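Local coordinates for uncharacterized protein (Bacteroides ovatus, PDB 4DQA) that is of unknown function but probably binds carbohydrate, joining an N-terminal BT_3987-like domain to a concanavalin A-like lectin/glucanase domain, at residues A[217-220]-A[221-224]; A[303-306]-A[307-311]; A[315-318]-A[319-323]. All blocks are in the same frame, centred on the assembly; numbering follows the deposited sequence. Where two conformers were deposited one is given.

Contact 1: A[217-220]-A[221-224]; sequences PLLT and NRWY
Leu-218 lays its CD2 methyl over the ring of Tyr-224 where the loop after strand 212-213 turns back into strand 223-231 of the concanavalin A-like domain. The methyl stands 3.6 Å from the centroid of the Tyr-224 ring and 8° off its normal, a CH-pi contact over the middle of the face; CB of Leu-218 adds a looser touch near CE2. Leu-218, itself buried, also packs on Ile-169 and Leu-204. Next along the chain, Leu-219 gives its backbone N-H to Tyr-224: N to OH is 2.9 Å with an almost straight N-H...O angle of 171°. Tyr-224 has CG anti to its own carbonyl carbon (chi1 -67°), which turns the ring back along the loop and sets the hydroxyl beside the Leu-219 backbone. The exposed Leu-219 side chain sets CD1 at the edge of the Arg-222 guanidinium, 3.7 Å from NH1 of Arg-222; the extended arginine chain carries that group to the methyl. At Thr-220 the chain reverses into Asn-221, whose positive phi makes the corner, and the Thr-220 side chain packs on Phe-174. A bound water spans the mouth of the turn, donating to Leu-219 O at 2.7 Å and to Arg-222 O at 2.6 Å. The loop is therefore clasped by one tyrosine in two ways, its face receiving a leucine methyl and its hydroxyl accepting a backbone N-H, while a water, donating to both, joins two carbonyls that as acceptors cannot bond to each other.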
loop_
_atom_site.group_PDB
_atom_site.type_symbol
_atom_site.label_atom_id
_atom_site.label_comp_id
_atom_site.label_asym_id
_atom_site.label_seq_id
_atom_site.Cartn_x
_atom_site.Cartn_y
_atom_site.Cartn_z
ATOM N N PRO A 217 -23.210 -3.436 11.587
ATOM C CA PRO A 217 -23.367 -3.625 10.135
ATOM C C PRO A 217 -22.396 -2.804 9.291
ATOM O O PRO A 217 -21.858 -1.787 9.748
ATOM C CB PRO A 217 -24.802 -3.157 9.878
ATOM C CG PRO A 217 -25.033 -2.094 10.937
ATOM C CD PRO A 217 -24.280 -2.575 12.142
ATOM N N LEU A 218 -22.175 -3.257 8.062
ATOM C CA LEU A 218 -21.544 -2.445 7.041
ATOM C C LEU A 218 -22.607 -1.682 6.274
ATOM O O LEU A 218 -23.736 -2.161 6.096
ATOM C CB LEU A 218 -20.759 -3.305 6.042
ATOM C CG LEU A 218 -19.636 -4.131 6.616
ATOM C CD1 LEU A 218 -18.950 -4.886 5.493
ATOM C CD2 LEU A 218 -18.636 -3.229 7.348
ATOM N N LEU A 219 -22.251 -0.479 5.842
ATOM C CA LEU A 219 -23.057 0.303 4.919
ATOM C C LEU A 219 -22.782 -0.083 3.472
ATOM O O LEU A 219 -21.737 -0.647 3.147
ATOM C CB LEU A 219 -22.729 1.795 5.084
ATOM C CG LEU A 219 -23.136 2.495 6.374
ATOM C CD1 LEU A 219 -22.348 3.807 6.490
ATOM C CD2 LEU A 219 -24.591 2.795 6.376
ATOM N N THR A 220 -23.735 0.254 2.608
ATOM C CA THR A 220 -23.520 0.214 1.169
ATOM C C THR A 220 -22.815 1.497 0.718
ATOM O O THR A 220 -22.781 2.510 1.432
ATOM C CB THR A 220 -24.840 0.129 0.374
ATOM O OG1 THR A 220 -25.621 1.323 0.591
ATOM C CG2 THR A 220 -25.653 -1.088 0.771
ATOM N N ASN A 221 -22.234 1.436 -0.482
ATOM C CA ASN A 221 -21.672 2.614 -1.138
ATOM C C ASN A 221 -20.589 3.269 -0.285
ATOM O O ASN A 221 -20.503 4.497 -0.208
ATOM C CB ASN A 221 -22.774 3.632 -1.472
ATOM C CG ASN A 221 -22.296 4.728 -2.422
ATOM O OD1 ASN A 221 -21.449 4.500 -3.289
ATOM N ND2 ASN A 221 -22.835 5.921 -2.255
ATOM N N ARG A 222 -19.777 2.426 0.360
ATOM C CA ARG A 222 -18.678 2.876 1.209
ATOM C C ARG A 222 -17.551 1.861 1.071
ATOM O O ARG A 222 -17.785 0.648 1.156
ATOM C CB ARG A 222 -19.153 2.963 2.660
ATOM C CG ARG A 222 -18.078 3.316 3.617
ATOM C CD ARG A 222 -18.636 3.778 4.905
ATOM N NE ARG A 222 -17.563 3.860 5.883
ATOM C CZ ARG A 222 -17.722 4.273 7.127
ATOM N NH1 ARG A 222 -18.920 4.674 7.545
ATOM N NH2 ARG A 222 -16.679 4.285 7.942
ATOM N N TRP A 223 -16.325 2.339 0.872
ATOM C CA TRP A 223 -15.175 1.442 0.898
ATOM C C TRP A 223 -14.812 1.051 2.326
ATOM O O TRP A 223 -14.734 1.899 3.205
ATOM C CB TRP A 223 -13.961 2.075 0.229
ATOM C CG TRP A 223 -14.075 2.099 -1.255
ATOM C CD1 TRP A 223 -14.413 3.167 -2.047
ATOM C CD2 TRP A 223 -13.901 0.984 -2.129
ATOM N NE1 TRP A 223 -14.452 2.765 -3.361
ATOM C CE2 TRP A 223 -14.160 1.431 -3.431
ATOM C CE3 TRP A 223 -13.543 -0.355 -1.934
ATOM C CZ2 TRP A 223 -14.060 0.575 -4.538
ATOM C CZ3 TRP A 223 -13.445 -1.190 -3.026
ATOM C CH2 TRP A 223 -13.721 -0.725 -4.316
ATOM N N TYR A 224 -14.567 -0.248 2.504
ATOM C CA TYR A 224 -14.025 -0.808 3.731
ATOM C C TYR A 224 -12.856 -1.708 3.413
ATOM O O TYR A 224 -12.891 -2.453 2.420
ATOM C CB TYR A 224 -15.056 -1.679 4.431
ATOM C CG TYR A 224 -16.269 -0.991 4.991
ATOM C CD1 TYR A 224 -16.242 -0.424 6.237
ATOM C CD2 TYR A 224 -17.455 -0.937 4.271
ATOM C CE1 TYR A 224 -17.366 0.188 6.762
ATOM C CE2 TYR A 224 -18.570 -0.342 4.766
ATOM C CZ TYR A 224 -18.537 0.219 6.013
ATOM O OH TYR A 224 -19.693 0.796 6.522
HETATM O O HOH W 1 -19.876 -0.905 1.250
#

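Contact 2: A[303-306]-A[307-311]; sequences LGVD and PASEG
Asp-306 and Ser-309 close a type I beta turn, Asp-306 to Ser-309, in the loop between helix 295-300 and strand 312-316. The carbonyl oxygen of Asp-306 is gripped twice by Ser-309. Ser-309 N approaches at 3.1 Å from Asp-306 O, well above the carbonyl plane, whereas Ser-309 OG donates at 2.7 Å to Asp-306 O in that plane, on a lone pair. A chi1 of -65° places the serine hydroxyl beside its own backbone N, allowing both donors to reach the same oxygen. The aspartate side chain adds a third bond: Asp-306 OD1 receives the N-H of Ala-308 at 2.9 Å, met from above the carboxylate plane with an N-H...O angle of 163°. Pro-307, at phi -68°, fits the second position of the turn, and its ring packs on Tyr-315 and Ala-332. Further out, Val-305 and Ser-309 both lean on Trp-289 of strand 282-289, setting the surface turn against the sheet. On the turn itself, the same Asp-306 OD1 lies 3.3 Å from Ala-308 CB.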
loop_
_atom_site.group_PDB
_atom_site.type_symbol
_atom_site.label_atom_id
_atom_site.label_comp_id
_atom_site.label_asym_id
_atom_site.label_seq_id
_atom_site.Cartn_x
_atom_site.Cartn_y
_atom_site.Cartn_z
ATOM N N LEU A 303 -3.619 -0.396 0.715
ATOM C CA LEU A 303 -3.735 0.053 -0.678
ATOM C C LEU A 303 -2.804 -0.621 -1.661
ATOM O O LEU A 303 -2.933 -0.440 -2.876
ATOM C CB LEU A 303 -3.502 1.565 -0.789
ATOM C CG LEU A 303 -4.409 2.451 0.050
ATOM C CD1 LEU A 303 -4.011 3.902 -0.156
ATOM C CD2 LEU A 303 -5.881 2.234 -0.279
ATOM N N GLY A 304 -1.834 -1.383 -1.174
ATOM C CA GLY A 304 -0.885 -2.016 -2.066
ATOM C C GLY A 304 0.201 -2.766 -1.340
ATOM O O GLY A 304 0.619 -2.376 -0.247
ATOM N N VAL A 305 0.668 -3.855 -1.954
ATOM C CA VAL A 305 1.813 -4.589 -1.446
ATOM C C VAL A 305 2.639 -5.079 -2.639
ATOM O O VAL A 305 2.139 -5.142 -3.750
ATOM C CB VAL A 305 1.346 -5.743 -0.491
ATOM C CG1 VAL A 305 0.870 -6.976 -1.270
ATOM C CG2 VAL A 305 2.436 -6.120 0.480
ATOM N N ASP A 306 3.901 -5.441 -2.398
ATOM C CA ASP A 306 4.745 -5.965 -3.455
ATOM C C ASP A 306 4.214 -7.351 -3.814
ATOM O O ASP A 306 4.088 -8.218 -2.943
ATOM C CB ASP A 306 6.164 -6.082 -2.910
ATOM C CG ASP A 306 7.184 -6.511 -3.949
ATOM O OD1 ASP A 306 6.830 -7.049 -5.017
ATOM O OD2 ASP A 306 8.396 -6.299 -3.662
ATOM N N PRO A 307 3.908 -7.581 -5.098
ATOM C CA PRO A 307 3.407 -8.916 -5.445
ATOM C C PRO A 307 4.417 -10.042 -5.312
ATOM O O PRO A 307 4.012 -11.207 -5.360
ATOM C CB PRO A 307 2.976 -8.773 -6.901
ATOM C CG PRO A 307 3.650 -7.565 -7.406
ATOM C CD PRO A 307 3.937 -6.672 -6.250
ATOM N N ALA A 308 5.684 -9.696 -5.146
ATOM C CA ALA A 308 6.755 -10.657 -4.894
ATOM C C ALA A 308 6.843 -11.104 -3.429
ATOM O O ALA A 308 7.698 -11.937 -3.089
ATOM C CB ALA A 308 8.087 -10.055 -5.341
ATOM N N SER A 309 5.972 -10.590 -2.568
ATOM C CA SER A 309 6.111 -10.792 -1.121
ATOM C C SER A 309 6.051 -12.257 -0.706
ATOM O O SER A 309 5.139 -12.996 -1.098
ATOM C CB SER A 309 4.980 -10.077 -0.360
ATOM O OG SER A 309 5.006 -8.653 -0.487
ATOM N N GLU A 310 6.973 -12.650 0.151
ATOM C CA GLU A 310 6.937 -13.959 0.759
ATOM C C GLU A 310 5.654 -14.119 1.565
ATOM O O GLU A 310 5.258 -13.221 2.311
ATOM C CB GLU A 310 8.152 -14.136 1.660
ATOM C CG GLU A 310 8.218 -15.491 2.332
ATOM C CD GLU A 310 8.677 -16.606 1.395
ATOM O OE1 GLU A 310 9.271 -16.297 0.337
ATOM O OE2 GLU A 310 8.469 -17.781 1.760
ATOM N N GLY A 311 4.978 -15.238 1.372
ATOM C CA GLY A 311 3.744 -15.513 2.082
ATOM C C GLY A 311 2.469 -15.107 1.364
ATOM O O GLY A 311 1.369 -15.415 1.823
#

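Contact 3: A[315-318]-A[319-323]; sequences YYKL and DGSET
An Asx turn at Asp-319 and the two-pronged carboxylate of Glu-322 shape the loop that leaves strand 312-316 of the concanavalin A-like domain. Glu-322 bridges two successive backbone N-H groups: OE2 accepts from Lys-317 N at 2.8 Å, on its syn side and somewhat out of the carboxylate plane, and OE1 accepts from Leu-318 N, also at 2.8 Å, through its syn lone pair. With both oxygens engaged, the carboxylate is held against rotation. The glutamate chain is bent at chi2 (96°), folding the acid back over the strand end, and its CG meets the edge of the Tyr-316 ring, whose plane stands 86° from the carboxylate. Tyr-316 OH is tied to Ile-329 O. Lys-317, bent at its third and fourth torsions, passes its CE 3.5 Å from Asp-319 OD2, but its NZ goes on to a salt bridge with Glu-285 and a hydrogen bond to Tyr-315 OH; nearby acids would probably favour its charged form. In the Asx turn, Asp-319 OD1 takes the backbone N-H of Ser-321 from above the carboxylate plane at 3.0 Å. Ser-321 OG completes the pair, donating at 2.6 Å to the syn lone pair of Asp-319 OD1.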
loop_
_atom_site.group_PDB
_atom_site.type_symbol
_atom_site.label_atom_id
_atom_site.label_comp_id
_atom_site.label_asym_id
_atom_site.label_seq_id
_atom_site.Cartn_x
_atom_site.Cartn_y
_atom_site.Cartn_z
ATOM N N TYR A 315 -3.026 -12.645 -5.200
ATOM C CA TYR A 315 -3.178 -11.181 -5.201
ATOM C C TYR A 315 -3.869 -10.721 -6.452
ATOM O O TYR A 315 -3.316 -10.825 -7.542
ATOM C CB TYR A 315 -1.785 -10.558 -5.121
ATOM C CG TYR A 315 -1.709 -9.051 -4.895
ATOM C CD1 TYR A 315 -2.809 -8.294 -4.498
ATOM C CD2 TYR A 315 -0.499 -8.413 -5.069
ATOM C CE1 TYR A 315 -2.687 -6.907 -4.276
ATOM C CE2 TYR A 315 -0.370 -7.058 -4.872
ATOM C CZ TYR A 315 -1.448 -6.318 -4.432
ATOM O OH TYR A 315 -1.263 -4.969 -4.248
ATOM N N TYR A 316 -5.073 -10.174 -6.305
ATOM C CA TYR A 316 -5.736 -9.505 -7.396
ATOM C C TYR A 316 -5.933 -8.044 -7.036
ATOM O O TYR A 316 -6.747 -7.711 -6.162
ATOM C CB TYR A 316 -7.108 -10.134 -7.683
ATOM C CG TYR A 316 -7.044 -11.484 -8.366
ATOM C CD1 TYR A 316 -6.574 -11.595 -9.671
ATOM C CD2 TYR A 316 -7.414 -12.648 -7.703
ATOM C CE1 TYR A 316 -6.505 -12.827 -10.300
ATOM C CE2 TYR A 316 -7.368 -13.878 -8.321
ATOM C CZ TYR A 316 -6.889 -13.972 -9.625
ATOM O OH TYR A 316 -6.819 -15.186 -10.266
ATOM N N LYS A 317 -5.231 -7.160 -7.738
ATOM C CA LYS A 317 -5.424 -5.725 -7.535
ATOM C C LYS A 317 -6.795 -5.285 -8.047
ATOM O O LYS A 317 -7.453 -4.453 -7.430
ATOM C CB LYS A 317 -4.324 -4.921 -8.235
ATOM C CG LYS A 317 -2.950 -5.238 -7.666
ATOM C CD LYS A 317 -1.807 -4.371 -8.235
ATOM C CE LYS A 317 -1.904 -2.906 -7.801
ATOM N NZ LYS A 317 -1.775 -2.739 -6.306
ATOM N N LEU A 318 -7.188 -5.840 -9.180
ATOM C CA LEU A 318 -8.421 -5.467 -9.902
ATOM C C LEU A 318 -8.456 -3.983 -10.293
ATOM O O LEU A 318 -9.481 -3.322 -10.175
ATOM C CB LEU A 318 -9.692 -5.920 -9.143
ATOM C CG LEU A 318 -9.699 -7.375 -8.742
ATOM C CD1 LEU A 318 -10.968 -7.702 -7.973
ATOM C CD2 LEU A 318 -9.540 -8.311 -9.923
ATOM N N ASP A 319 -7.312 -3.497 -10.753
ATOM C CA ASP A 319 -7.173 -2.139 -11.229
ATOM C C ASP A 319 -6.903 -2.070 -12.719
ATOM O O ASP A 319 -6.596 -0.992 -13.236
ATOM C CB ASP A 319 -6.072 -1.410 -10.461
ATOM C CG ASP A 319 -4.684 -1.985 -10.737
ATOM O OD1 ASP A 319 -4.600 -3.081 -11.321
ATOM O OD2 ASP A 319 -3.687 -1.336 -10.322
ATOM N N GLY A 320 -7.039 -3.204 -13.398
ATOM C CA GLY A 320 -6.758 -3.279 -14.827
ATOM C C GLY A 320 -5.395 -3.840 -15.137
ATOM O O GLY A 320 -5.096 -4.139 -16.298
ATOM N N SER A 321 -4.528 -3.964 -14.138
ATOM C CA SER A 321 -3.179 -4.457 -14.406
ATOM C C SER A 321 -3.085 -5.979 -14.527
ATOM O O SER A 321 -2.048 -6.470 -14.991
ATOM C CB SER A 321 -2.209 -3.964 -13.331
ATOM O OG SER A 321 -2.485 -4.465 -12.039
ATOM N N GLU A 322 -4.124 -6.724 -14.167
ATOM C CA GLU A 322 -4.107 -8.170 -14.398
ATOM C C GLU A 322 -4.542 -8.521 -15.798
ATOM O O GLU A 322 -5.453 -7.932 -16.375
ATOM C CB GLU A 322 -4.981 -8.940 -13.410
ATOM C CG GLU A 322 -4.359 -9.089 -12.021
ATOM C CD GLU A 322 -4.790 -8.053 -11.000
ATOM O OE1 GLU A 322 -5.926 -7.542 -11.063
ATOM O OE2 GLU A 322 -3.954 -7.790 -10.116
ATOM N N THR A 323 -3.871 -9.519 -16.327
ATOM C CA THR A 323 -4.233 -10.098 -17.594
ATOM C C THR A 323 -5.462 -10.967 -17.481
ATOM O O THR A 323 -5.478 -11.930 -16.708
ATOM C CB THR A 323 -3.070 -10.954 -18.100
ATOM O OG1 THR A 323 -1.961 -10.100 -18.412
ATOM C CG2 THR A 323 -3.458 -11.757 -19.324
#

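All three contacts are local, each within a single run of chain, but they differ in setting. Contact 2 is a surface turn, whereas contacts 1 and 3 are partly buried; contacts 1 and 3 reach the same antiparallel sheet, at strands 223-231 and 312-316. Contact 1 mixes an aromatic face with a backbone bond and a water; in contact 2 a backbone carbonyl and an acid share the donors, while in contact 3 two carboxylates accept from backbone N-H groups and a serine hydroxyl. Contacts 2 and 3 touch, their centres about 13 Å apart: Val-305 N probably hydrogen-bonds to Tyr-315 OH. Contact 1 lies about 8 Å from either at the nearest atoms.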